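Local coordinates for protein ethylbenzene dehydrogenase alpha-subunit (Aromatoleum aromaticum, PDB 2IVF) that belongs to the molybdopterin oxidoreductases and holds a molybdenum atom, the two pterin dinucleotides MD1 and MGD, and an iron/sulfur cluster, at residues Ser616-Phe621 with Tyr932-Ile937; Pro610-Arg615 with Val918-Ala923; Leu894-Ala899 with Arg967-Ser972. All blocks are in the same frame, centred on the assembly; numbering follows the deposited sequence.

In the fold
From the N terminus, helix 610-613 comes first and helix 617-625 follows it directly. Both belong to the molybdopterin oxidoreductase part of the chain. The chain returns to them some 300 residues later. Interaction 2 joins 610-615 to the loop 918-923, and interaction 1 joins 616-621 to 932-937, further along the same loop. The two contacts cross along the chain. Interaction 3 closes a shorter loop of 67 residues and pairs strand 891-895 with strand 969-975; it crosses the other two. Interactions 1 and 2 thus tie two helices to the dinucleotide-binding domain, while interaction 3 lies within its sheet. All three touch MD1.

Interaction 1: residues Ser616-Phe621 with Tyr932-Ile937; sequences SGAKMF and YDILLI. With MD1 (phosphoric acid 4-(2-amino-4-oxo-3,4,5,6,-tetrahydro-pteridin-6-yl)-2-hydroxy-3,4-dimercapto-but-3-en-yl ester guanylate ester), chain N.
The N-cap position of helix 617-625 meets a short 3-10 turn, 932-934, beside the pterin of MD1. The residue there is Ser-616, and its side chain faces the turn instead of capping its own helix. Ser-616 OG donates to Ile-934 O at 2.7 Å, coming from above the carbonyl plane. Ser-616 OG also accepts from Ile-937 N at 2.9 Å. OG sits beside the backbone N (chi1 -66°), which turns it to the loop. Ser-616 N gives a third bond, to Asp-933 O at 2.7 Å. Leu-936 N reaches that oxygen from the opposite face of its plane. Ile-934 CG1 lies alongside the helix, 4.0 Å from Lys-619 CB, and also touches Ala-618 CB. The turn offers two side chains to MD1. Tyr-932 OH accepts a nearly straight bond from MD1 N16 at 2.9 Å, and Asp-933 OD2 accepts a weak one from the same amino group. Leu-936 CD1 lies over one face of the Tyr-932 ring, off towards its rim. Around the contact, Met-620 and Ile-937 rest on helix 557-560, Ala-618 touches helix 610-613, and Tyr-932 and Leu-936 lie against strand 843-846.

Interaction 2: residues Pro610-Arg615 with Val918-Ala923; sequences PMRRKR and VYFWDA. With MD1 (phosphoric acid 4-(2-amino-4-oxo-3,4,5,6,-tetrahydro-pteridin-6-yl)-2-hydroxy-3,4-dimercapto-but-3-en-yl ester guanylate ester), chain N.
MD1 O11 is gripped by both terminal nitrogens of Arg-612. Arg-612 NH2 donates to MD1 O11 at 2.9 Å, and NH1 makes a longer bond. Arg-612 NH1 also donates to MD1 O2A at 2.9 Å and to MD1 O3A at 3.0 Å. One guanidinium thus spans the hydroxyl and the diphosphate. Arg-612 stands on helix 610-613 and Phe-920 on the loop after strand 915-917, so the contact builds one wall of the MD1 pocket between the two. The Arg-612 guanidinium lies flat over the face of the Phe-920 ring, with centres 3.5 Å apart and planes at 12°. This is a stacked cation-pi pair. NH2 sits over the middle of the ring, and Phe-920 CZ also touches MD1 O11. The Arg-612 chain bends at chi2 and chi3 (142° and -64°), which brings its head back over Phe-920. Arg-612 CD passes 3.5 Å from Trp-921 O. Nearer the backbone, Met-611 CB meets Ala-923 CB. Asp-922 OD1 accepts from Ala-923 N and is also bonded to Ser-641, while OD2 pairs with Arg-638.

Two more arginines of 610-615 reach the ligand. The edge of the Arg-613 guanidinium meets the PB phosphate, whose O3A Arg-612 also grips. Arg-613 NH2 donates to MD1 O1B at 2.9 Å and Arg-613 NE to MD1 O2B at 3.1 Å. Arg-615 lays one guanidinium face against the pterin near MD1 N8, and its NE pairs with Asp-966. The positive charges of Arg-612 and Arg-613 probably balance the diphosphate, while the stack on Phe-920 is consistent with a fixed tilt of the Arg-612 head.

Interaction 3: residues Leu894-Ala899 with Arg967-Ser972; sequences LFNDFA and RGVRVS. With MD1 (phosphoric acid 4-(2-amino-4-oxo-3,4,5,6,-tetrahydro-pteridin-6-yl)-2-hydroxy-3,4-dimercapto-but-3-en-yl ester guanylate ester), chain N.
An antiparallel strand pair in the sheet of the dinucleotide-binding domain makes this contact. The strands are 891-895 and 969-975. Phe-895 and Ser-972 form a hydrogen-bonded pair. Ser-972 N donates to Phe-895 O at 2.7 Å, in a nearly straight bond. Phe-895 N donates back to Ser-972 O at 3.0 Å. The side chains of the two residues lie on the same face of the sheet. The Phe-895 ring is folded over its partner. Ser-972 CB sits over one face of the Phe-895 ring, off towards its rim, 3.7 Å from the centroid, as a CH-pi contact. A chi1 of 66° sets CG between the backbone N and the carbonyl carbon and brings the ring there.

Beyond this pair the first strand ends, and Asn-896 takes over with its side chain. Asn-896 ND2 donates to Arg-970 O at 3.0 Å, and the oxygen lies in the plane of the amide. Asn-896 ND2 also makes a hydrogen bond to Leu-935 O and touches Val-969 CG1 at 3.6 Å. The amide oxygen works inside its own segment. Asn-896 OD1 accepts from Phe-898 N at 3.0 Å, which makes an Asx turn, and takes a weak bond from Ala-899 N.

At the start of the other segment, Arg-967 reaches the pterin of MD1. Arg-967 NH2 donates to MD1 O14 at 2.8 Å, from the guanidinium edge. The same NH2 forms a salt bridge to MGD, so Arg-967 links both dinucleotides. The Asn-896 amide is held at both ends, which fixes its rotation and ties the turn after strand 891-895 to strand 969-975.

Interaction 1: residues Ser616-Phe621 with Tyr932-Ile937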
# COMPACT_ATOMS: atom_id res chain seq x y z
N SER A 616 12.53 13.42 14.07
CA SER A 616 13.21 14.72 14.03
C SER A 616 14.54 14.75 13.23
O SER A 616 15.25 15.74 13.24
CB SER A 616 13.38 15.26 15.45
OG SER A 616 12.14 15.57 16.04
N GLY A 617 14.84 13.70 12.49
CA GLY A 617 16.04 13.64 11.68
C GLY A 617 16.10 14.75 10.64
O GLY A 617 17.18 15.27 10.36
N ALA A 618 14.94 15.18 10.13
CA ALA A 618 14.87 16.28 9.13
C ALA A 618 15.47 17.59 9.65
O ALA A 618 15.91 18.43 8.87
CB ALA A 618 13.41 16.47 8.58
N LYS A 619 15.51 17.76 10.96
CA LYS A 619 16.16 18.89 11.58
C LYS A 619 17.54 18.49 12.04
O LYS A 619 18.50 19.24 11.84
CB LYS A 619 15.35 19.36 12.79
CG LYS A 619 15.96 20.54 13.58
CD LYS A 619 15.96 21.83 12.75
CE LYS A 619 16.27 23.09 13.60
NZ LYS A 619 16.84 24.15 12.72
N MET A 620 17.67 17.34 12.71
CA MET A 620 18.92 17.06 13.45
C MET A 620 20.01 16.64 12.46
O MET A 620 21.19 16.93 12.64
CB MET A 620 18.72 15.96 14.49
CG MET A 620 17.68 16.31 15.61
SD MET A 620 17.93 17.96 16.30
CE MET A 620 19.24 17.61 17.49
N PHE A 621 19.61 15.96 11.40
CA PHE A 621 20.60 15.54 10.42
C PHE A 621 21.27 16.74 9.71
O PHE A 621 22.50 16.90 9.81
CB PHE A 621 20.07 14.44 9.49
CG PHE A 621 20.31 13.04 10.04
CD1 PHE A 621 19.97 12.71 11.35
CD2 PHE A 621 20.89 12.06 9.27
CE1 PHE A 621 20.17 11.43 11.85
CE2 PHE A 621 21.12 10.80 9.79
CZ PHE A 621 20.75 10.48 11.06
N TYR A 932 6.22 15.37 8.56
CA TYR A 932 5.64 15.34 9.90
C TYR A 932 6.64 14.79 10.92
O TYR A 932 6.64 15.19 12.09
CB TYR A 932 4.34 14.54 9.90
CG TYR A 932 4.32 13.17 10.47
CD1 TYR A 932 4.62 12.03 9.69
CD2 TYR A 932 3.82 12.98 11.75
CE1 TYR A 932 4.50 10.74 10.21
CE2 TYR A 932 3.70 11.70 12.29
CZ TYR A 932 4.04 10.58 11.53
OH TYR A 932 3.90 9.35 12.11
N ASP A 933 7.53 13.93 10.45
CA ASP A 933 8.55 13.33 11.33
C ASP A 933 9.45 14.34 12.02
O ASP A 933 10.06 14.01 13.07
CB ASP A 933 9.37 12.29 10.56
CG ASP A 933 8.51 11.40 9.75
OD1 ASP A 933 8.04 11.85 8.69
OD2 ASP A 933 8.28 10.24 10.16
N ILE A 934 9.56 15.55 11.46
CA ILE A 934 10.43 16.55 12.01
C ILE A 934 10.07 16.81 13.47
O ILE A 934 10.94 17.16 14.27
CB ILE A 934 10.42 17.87 11.19
CG1 ILE A 934 11.59 18.78 11.55
CG2 ILE A 934 9.10 18.71 11.42
CD1 ILE A 934 11.75 19.92 10.59
N LEU A 935 8.81 16.65 13.82
CA LEU A 935 8.36 17.02 15.20
C LEU A 935 8.24 15.85 16.18
O LEU A 935 7.73 16.02 17.29
CB LEU A 935 7.07 17.85 15.15
CG LEU A 935 5.94 17.39 14.22
CD1 LEU A 935 5.33 16.15 14.83
CD2 LEU A 935 4.95 18.49 14.08
N LEU A 936 8.77 14.69 15.80
CA LEU A 936 8.46 13.42 16.49
C LEU A 936 9.44 13.01 17.56
O LEU A 936 9.07 12.21 18.41
CB LEU A 936 8.21 12.29 15.50
CG LEU A 936 6.99 12.44 14.56
CD1 LEU A 936 6.95 11.19 13.63
CD2 LEU A 936 5.57 12.62 15.28
N ILE A 937 10.62 13.63 17.55
CA ILE A 937 11.61 13.64 18.64
C ILE A 937 12.30 12.34 18.89
O ILE A 937 13.52 12.34 19.00
CB ILE A 937 11.02 14.15 19.98
CG1 ILE A 937 10.36 15.54 19.83
CG2 ILE A 937 12.10 14.18 21.05
CD1 ILE A 937 11.09 16.43 18.97
PB MD1 N . 13.57 3.34 5.21
O3B MD1 N . 12.59 3.52 3.98
O1B MD1 N . 14.15 1.98 5.10
O2B MD1 N . 14.39 4.54 5.47
O3A MD1 N . 12.53 3.30 6.41
C10 MD1 N . 11.94 2.08 6.89
C11 MD1 N . 10.90 2.55 7.91
O11 MD1 N . 9.79 3.01 7.07
C12 MD1 N . 10.43 1.39 8.74
S12 MD1 N . 10.70 -0.23 8.28
C13 MD1 N . 9.70 1.59 9.89
S13 MD1 N . 9.10 0.32 10.82
C14 MD1 N . 9.39 2.95 10.41
N15 MD1 N . 8.03 3.34 10.53
C16 MD1 N . 7.68 4.62 10.89
C15 MD1 N . 6.34 4.87 11.10
O14 MD1 N . 5.47 3.97 10.99
N17 MD1 N . 6.05 6.17 11.37
C17 MD1 N . 7.04 7.15 11.49
N16 MD1 N . 6.64 8.37 11.78
N18 MD1 N . 8.34 6.85 11.32
C20 MD1 N . 8.66 5.60 11.03
N8 MD1 N . 9.98 5.28 10.91
C7 MD1 N . 10.48 3.99 10.52
PA MD1 N . 12.63 4.45 2.67
O1A MD1 N . 11.77 3.75 1.67
O2A MD1 N . 12.22 5.82 3.07
O5' MD1 N . 14.13 4.48 2.18
C5' MD1 N . 14.63 3.28 1.60
C4' MD1 N . 15.28 3.59 0.32
O4' MD1 N . 15.58 2.30 -0.22
C1' MD1 N . 15.53 2.49 -1.63
N9 MD1 N . 15.40 1.25 -2.41
C4 MD1 N . 16.41 0.70 -3.08
N3 MD1 N . 17.69 1.10 -3.18
C2 MD1 N . 18.56 0.39 -3.90
N2 MD1 N . 19.86 0.78 -4.00
N1 MD1 N . 18.09 -0.70 -4.60
C6 MD1 N . 16.79 -1.16 -4.54
O6 MD1 N . 16.49 -2.19 -5.14
C5 MD1 N . 15.90 -0.43 -3.73
N7 MD1 N . 14.61 -0.53 -3.44
C8 MD1 N . 14.32 0.49 -2.63
C2' MD1 N . 14.30 3.37 -1.87
O2' MD1 N . 14.35 4.11 -3.11
C3' MD1 N . 14.26 4.25 -0.61
O3' MD1 N . 14.66 5.62 -0.89

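Interaction 2: residues Pro610-Arg615 with Val918-Ala923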
# COMPACT_ATOMS: atom_id res chain seq x y z
N PRO A 610 17.10 8.75 6.10
CA PRO A 610 16.98 9.34 7.44
C PRO A 610 16.12 10.58 7.51
O PRO A 610 15.52 10.86 8.55
CB PRO A 610 18.44 9.68 7.83
CG PRO A 610 19.21 9.74 6.57
CD PRO A 610 18.49 8.75 5.62
N MET A 611 16.04 11.33 6.41
CA MET A 611 15.25 12.54 6.44
C MET A 611 13.78 12.30 6.80
O MET A 611 13.14 13.19 7.35
CB MET A 611 15.34 13.30 5.14
CG MET A 611 16.72 13.86 4.88
SD MET A 611 17.27 15.13 6.10
CE MET A 611 16.10 16.42 5.78
N ARG A 612 13.22 11.13 6.49
CA ARG A 612 11.88 10.77 7.06
C ARG A 612 11.91 9.68 8.16
O ARG A 612 11.03 9.62 9.03
CB ARG A 612 10.88 10.37 5.99
CG ARG A 612 11.32 9.25 5.07
CD ARG A 612 10.20 8.35 4.74
NE ARG A 612 9.70 7.66 5.92
CZ ARG A 612 9.96 6.40 6.26
NH1 ARG A 612 10.76 5.62 5.53
NH2 ARG A 612 9.43 5.91 7.38
N ARG A 613 12.89 8.79 8.10
CA ARG A 613 12.94 7.66 9.02
C ARG A 613 13.32 8.10 10.42
O ARG A 613 12.64 7.71 11.38
CB ARG A 613 13.94 6.60 8.57
CG ARG A 613 13.92 5.41 9.53
CD ARG A 613 15.20 4.63 9.56
NE ARG A 613 15.31 3.80 8.36
CZ ARG A 613 16.17 2.79 8.26
NH1 ARG A 613 16.97 2.49 9.27
NH2 ARG A 613 16.24 2.06 7.15
N LYS A 614 14.39 8.87 10.57
CA LYS A 614 14.74 9.37 11.91
C LYS A 614 13.71 10.35 12.41
O LYS A 614 13.31 11.28 11.72
CB LYS A 614 16.11 10.04 12.00
CG LYS A 614 17.26 9.11 12.34
CD LYS A 614 17.39 7.99 11.34
CE LYS A 614 18.75 7.30 11.50
NZ LYS A 614 18.86 6.00 10.75
N ARG A 615 13.31 10.13 13.65
CA ARG A 615 12.39 11.03 14.32
C ARG A 615 13.12 12.33 14.54
O ARG A 615 14.22 12.34 15.12
CB ARG A 615 11.89 10.47 15.65
CG ARG A 615 10.81 9.40 15.51
CD ARG A 615 11.23 8.21 14.67
NE ARG A 615 10.21 7.16 14.71
CZ ARG A 615 10.42 5.94 14.23
NH1 ARG A 615 11.59 5.66 13.67
NH2 ARG A 615 9.46 5.02 14.32
N VAL A 918 -0.88 10.70 10.39
CA VAL A 918 -0.13 10.83 9.15
C VAL A 918 0.59 9.53 8.88
O VAL A 918 1.46 9.13 9.65
CB VAL A 918 0.91 12.00 9.21
CG1 VAL A 918 1.65 12.14 7.88
CG2 VAL A 918 0.26 13.33 9.65
N TYR A 919 0.15 8.83 7.85
CA TYR A 919 0.83 7.63 7.34
C TYR A 919 2.00 8.20 6.60
O TYR A 919 1.84 9.22 5.95
CB TYR A 919 -0.08 6.92 6.34
CG TYR A 919 -1.35 6.43 6.97
CD1 TYR A 919 -1.35 5.31 7.76
CD2 TYR A 919 -2.57 7.08 6.73
CE1 TYR A 919 -2.53 4.84 8.32
CE2 TYR A 919 -3.72 6.64 7.32
CZ TYR A 919 -3.70 5.51 8.07
OH TYR A 919 -4.83 5.04 8.67
N PHE A 920 3.19 7.63 6.75
CA PHE A 920 4.36 8.44 6.40
C PHE A 920 4.53 8.73 4.94
O PHE A 920 4.00 8.02 4.07
CB PHE A 920 5.65 7.92 7.04
CG PHE A 920 6.11 6.59 6.56
CD1 PHE A 920 6.63 6.44 5.30
CD2 PHE A 920 6.08 5.49 7.41
CE1 PHE A 920 7.10 5.23 4.88
CE2 PHE A 920 6.56 4.25 6.98
CZ PHE A 920 7.09 4.13 5.75
N TRP A 921 5.29 9.80 4.67
CA TRP A 921 5.56 10.28 3.33
C TRP A 921 7.05 10.60 3.25
O TRP A 921 7.71 10.81 4.30
CB TRP A 921 4.76 11.57 3.07
CG TRP A 921 3.28 11.32 3.18
CD1 TRP A 921 2.49 11.57 4.26
CD2 TRP A 921 2.44 10.71 2.20
NE1 TRP A 921 1.17 11.20 3.99
CE2 TRP A 921 1.12 10.68 2.73
CE3 TRP A 921 2.65 10.27 0.89
CZ2 TRP A 921 0.04 10.14 2.03
CZ3 TRP A 921 1.60 9.74 0.21
CH2 TRP A 921 0.31 9.67 0.77
N ASP A 922 7.59 10.64 2.04
CA ASP A 922 8.99 11.02 1.91
C ASP A 922 9.08 12.50 2.15
O ASP A 922 8.16 13.23 1.83
CB ASP A 922 9.53 10.63 0.54
CG ASP A 922 11.03 10.43 0.52
OD1 ASP A 922 11.75 10.84 1.48
OD2 ASP A 922 11.47 9.91 -0.54
N ALA A 923 10.22 12.95 2.69
CA ALA A 923 10.35 14.34 3.14
C ALA A 923 10.21 15.41 2.05
O ALA A 923 9.66 16.48 2.32
CB ALA A 923 11.64 14.54 3.89
PB MD1 N . 13.57 3.34 5.21
O3B MD1 N . 12.59 3.52 3.98
O1B MD1 N . 14.15 1.98 5.10
O2B MD1 N . 14.39 4.54 5.47
O3A MD1 N . 12.53 3.30 6.41
C10 MD1 N . 11.94 2.08 6.89
C11 MD1 N . 10.90 2.55 7.91
O11 MD1 N . 9.79 3.01 7.07
C12 MD1 N . 10.43 1.39 8.74
S12 MD1 N . 10.70 -0.23 8.28
C13 MD1 N . 9.70 1.59 9.89
S13 MD1 N . 9.10 0.32 10.82
C14 MD1 N . 9.39 2.95 10.41
N15 MD1 N . 8.03 3.34 10.53
C16 MD1 N . 7.68 4.62 10.89
C15 MD1 N . 6.34 4.87 11.10
O14 MD1 N . 5.47 3.97 10.99
N17 MD1 N . 6.05 6.17 11.37
C17 MD1 N . 7.04 7.15 11.49
N16 MD1 N . 6.64 8.37 11.78
N18 MD1 N . 8.34 6.85 11.32
C20 MD1 N . 8.66 5.60 11.03
N8 MD1 N . 9.98 5.28 10.91
C7 MD1 N . 10.48 3.99 10.52
PA MD1 N . 12.63 4.45 2.67
O1A MD1 N . 11.77 3.75 1.67
O2A MD1 N . 12.22 5.82 3.07
O5' MD1 N . 14.13 4.48 2.18
C5' MD1 N . 14.63 3.28 1.60
C4' MD1 N . 15.28 3.59 0.32
O4' MD1 N . 15.58 2.30 -0.22
C1' MD1 N . 15.53 2.49 -1.63
N9 MD1 N . 15.40 1.25 -2.41
C4 MD1 N . 16.41 0.70 -3.08
N3 MD1 N . 17.69 1.10 -3.18
C2 MD1 N . 18.56 0.39 -3.90
N2 MD1 N . 19.86 0.78 -4.00
N1 MD1 N . 18.09 -0.70 -4.60
C6 MD1 N . 16.79 -1.16 -4.54
O6 MD1 N . 16.49 -2.19 -5.14
C5 MD1 N . 15.90 -0.43 -3.73
N7 MD1 N . 14.61 -0.53 -3.44
C8 MD1 N . 14.32 0.49 -2.63
C2' MD1 N . 14.30 3.37 -1.87
O2' MD1 N . 14.35 4.11 -3.11
C3' MD1 N . 14.26 4.25 -0.61
O3' MD1 N . 14.66 5.62 -0.89

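Interaction 3: residues Leu894-Ala899 with Arg967-Ser972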
# COMPACT_ATOMS: atom_id res chain seq x y z
N LEU A 894 0.93 21.52 11.31
CA LEU A 894 1.10 20.74 12.51
C LEU A 894 2.33 21.27 13.21
O LEU A 894 3.36 21.53 12.56
CB LEU A 894 1.34 19.26 12.22
CG LEU A 894 0.24 18.24 11.94
CD1 LEU A 894 -0.89 18.84 11.18
CD2 LEU A 894 0.86 16.97 11.28
N PHE A 895 2.24 21.43 14.51
CA PHE A 895 3.38 21.95 15.22
C PHE A 895 3.40 21.57 16.67
O PHE A 895 2.36 21.29 17.26
CB PHE A 895 3.48 23.50 15.04
CG PHE A 895 2.34 24.28 15.68
CD1 PHE A 895 1.12 24.41 15.04
CD2 PHE A 895 2.51 24.88 16.92
CE1 PHE A 895 0.10 25.12 15.62
CE2 PHE A 895 1.49 25.60 17.51
CZ PHE A 895 0.28 25.72 16.87
N ASN A 896 4.58 21.65 17.28
CA ASN A 896 4.68 21.51 18.70
C ASN A 896 5.84 22.34 19.17
O ASN A 896 6.26 23.25 18.45
CB ASN A 896 4.75 20.05 19.12
CG ASN A 896 5.95 19.28 18.53
OD1 ASN A 896 6.94 19.84 18.10
ND2 ASN A 896 5.84 17.97 18.53
N ASP A 897 6.33 22.08 20.37
CA ASP A 897 7.40 22.90 20.90
C ASP A 897 8.72 22.76 20.15
O ASP A 897 9.61 23.59 20.32
CB ASP A 897 7.58 22.64 22.41
CG ASP A 897 6.44 23.22 23.22
OD1 ASP A 897 5.53 23.87 22.62
OD2 ASP A 897 6.42 22.99 24.46
N PHE A 898 8.84 21.77 19.29
CA PHE A 898 10.09 21.50 18.61
C PHE A 898 10.13 21.97 17.17
O PHE A 898 11.12 22.54 16.76
CB PHE A 898 10.41 20.01 18.66
CG PHE A 898 11.70 19.68 18.03
CD1 PHE A 898 12.89 19.97 18.65
CD2 PHE A 898 11.72 19.09 16.77
CE1 PHE A 898 14.11 19.67 18.03
CE2 PHE A 898 12.94 18.78 16.14
CZ PHE A 898 14.13 19.07 16.77
N ALA A 899 9.06 21.74 16.40
CA ALA A 899 9.10 22.07 14.98
C ALA A 899 7.70 22.08 14.41
O ALA A 899 6.73 21.98 15.14
CB ALA A 899 9.98 21.06 14.21
N ARG A 967 4.46 7.59 18.35
CA ARG A 967 3.04 7.42 18.38
C ARG A 967 2.52 8.09 19.65
O ARG A 967 2.89 7.70 20.79
CB ARG A 967 2.69 5.92 18.35
CG ARG A 967 3.19 5.14 17.15
CD ARG A 967 2.35 5.49 15.90
NE ARG A 967 2.51 4.56 14.80
CZ ARG A 967 3.31 4.72 13.75
NH1 ARG A 967 4.07 5.79 13.61
NH2 ARG A 967 3.34 3.79 12.81
N GLY A 968 1.72 9.14 19.47
CA GLY A 968 1.14 9.85 20.57
C GLY A 968 1.87 11.13 20.91
O GLY A 968 1.54 11.80 21.88
N VAL A 969 2.88 11.48 20.11
CA VAL A 969 3.52 12.76 20.26
C VAL A 969 2.45 13.85 20.17
O VAL A 969 1.44 13.71 19.45
CB VAL A 969 4.65 12.94 19.25
CG1 VAL A 969 5.12 14.45 19.15
CG2 VAL A 969 5.84 12.03 19.67
N ARG A 970 2.66 14.91 20.92
CA ARG A 970 1.73 15.99 20.95
C ARG A 970 1.97 16.97 19.81
O ARG A 970 3.09 17.42 19.59
CB ARG A 970 1.86 16.75 22.26
CG ARG A 970 1.51 15.93 23.49
CD ARG A 970 0.19 15.17 23.37
NE ARG A 970 -0.26 14.52 24.60
CZ ARG A 970 -1.04 15.10 25.54
NH1 ARG A 970 -1.46 16.35 25.44
NH2 ARG A 970 -1.42 14.42 26.61
N VAL A 971 0.88 17.34 19.15
CA VAL A 971 0.91 18.41 18.17
C VAL A 971 -0.31 19.30 18.35
O VAL A 971 -1.30 18.86 18.88
CB VAL A 971 0.93 17.89 16.74
CG1 VAL A 971 2.19 17.05 16.54
CG2 VAL A 971 -0.37 17.12 16.39
N SER A 972 -0.16 20.56 17.95
CA SER A 972 -1.27 21.48 17.74
C SER A 972 -1.52 21.56 16.23
O SER A 972 -0.62 21.30 15.45
CB SER A 972 -0.90 22.84 18.30
OG SER A 972 -1.18 22.93 19.70
PB MD1 N . 13.57 3.34 5.21
O3B MD1 N . 12.59 3.52 3.98
O1B MD1 N . 14.15 1.98 5.10
O2B MD1 N . 14.39 4.54 5.47
O3A MD1 N . 12.53 3.30 6.41
C10 MD1 N . 11.94 2.08 6.89
C11 MD1 N . 10.90 2.55 7.91
O11 MD1 N . 9.79 3.01 7.07
C12 MD1 N . 10.43 1.39 8.74
S12 MD1 N . 10.70 -0.23 8.28
C13 MD1 N . 9.70 1.59 9.89
S13 MD1 N . 9.10 0.32 10.82
C14 MD1 N . 9.39 2.95 10.41
N15 MD1 N . 8.03 3.34 10.53
C16 MD1 N . 7.68 4.62 10.89
C15 MD1 N . 6.34 4.87 11.10
O14 MD1 N . 5.47 3.97 10.99
N17 MD1 N . 6.05 6.17 11.37
C17 MD1 N . 7.04 7.15 11.49
N16 MD1 N . 6.64 8.37 11.78
N18 MD1 N . 8.34 6.85 11.32
C20 MD1 N . 8.66 5.60 11.03
N8 MD1 N . 9.98 5.28 10.91
C7 MD1 N . 10.48 3.99 10.52
PA MD1 N . 12.63 4.45 2.67
O1A MD1 N . 11.77 3.75 1.67
O2A MD1 N . 12.22 5.82 3.07
O5' MD1 N . 14.13 4.48 2.18
C5' MD1 N . 14.63 3.28 1.60
C4' MD1 N . 15.28 3.59 0.32
O4' MD1 N . 15.58 2.30 -0.22
C1' MD1 N . 15.53 2.49 -1.63
N9 MD1 N . 15.40 1.25 -2.41
C4 MD1 N . 16.41 0.70 -3.08
N3 MD1 N . 17.69 1.10 -3.18
C2 MD1 N . 18.56 0.39 -3.90
N2 MD1 N . 19.86 0.78 -4.00
N1 MD1 N . 18.09 -0.70 -4.60
C6 MD1 N . 16.79 -1.16 -4.54
O6 MD1 N . 16.49 -2.19 -5.14
C5 MD1 N . 15.90 -0.43 -3.73
N7 MD1 N . 14.61 -0.53 -3.44
C8 MD1 N . 14.32 0.49 -2.63
C2' MD1 N . 14.30 3.37 -1.87
O2' MD1 N . 14.35 4.11 -3.11
C3' MD1 N . 14.26 4.25 -0.61
O3' MD1 N . 14.66 5.62 -0.89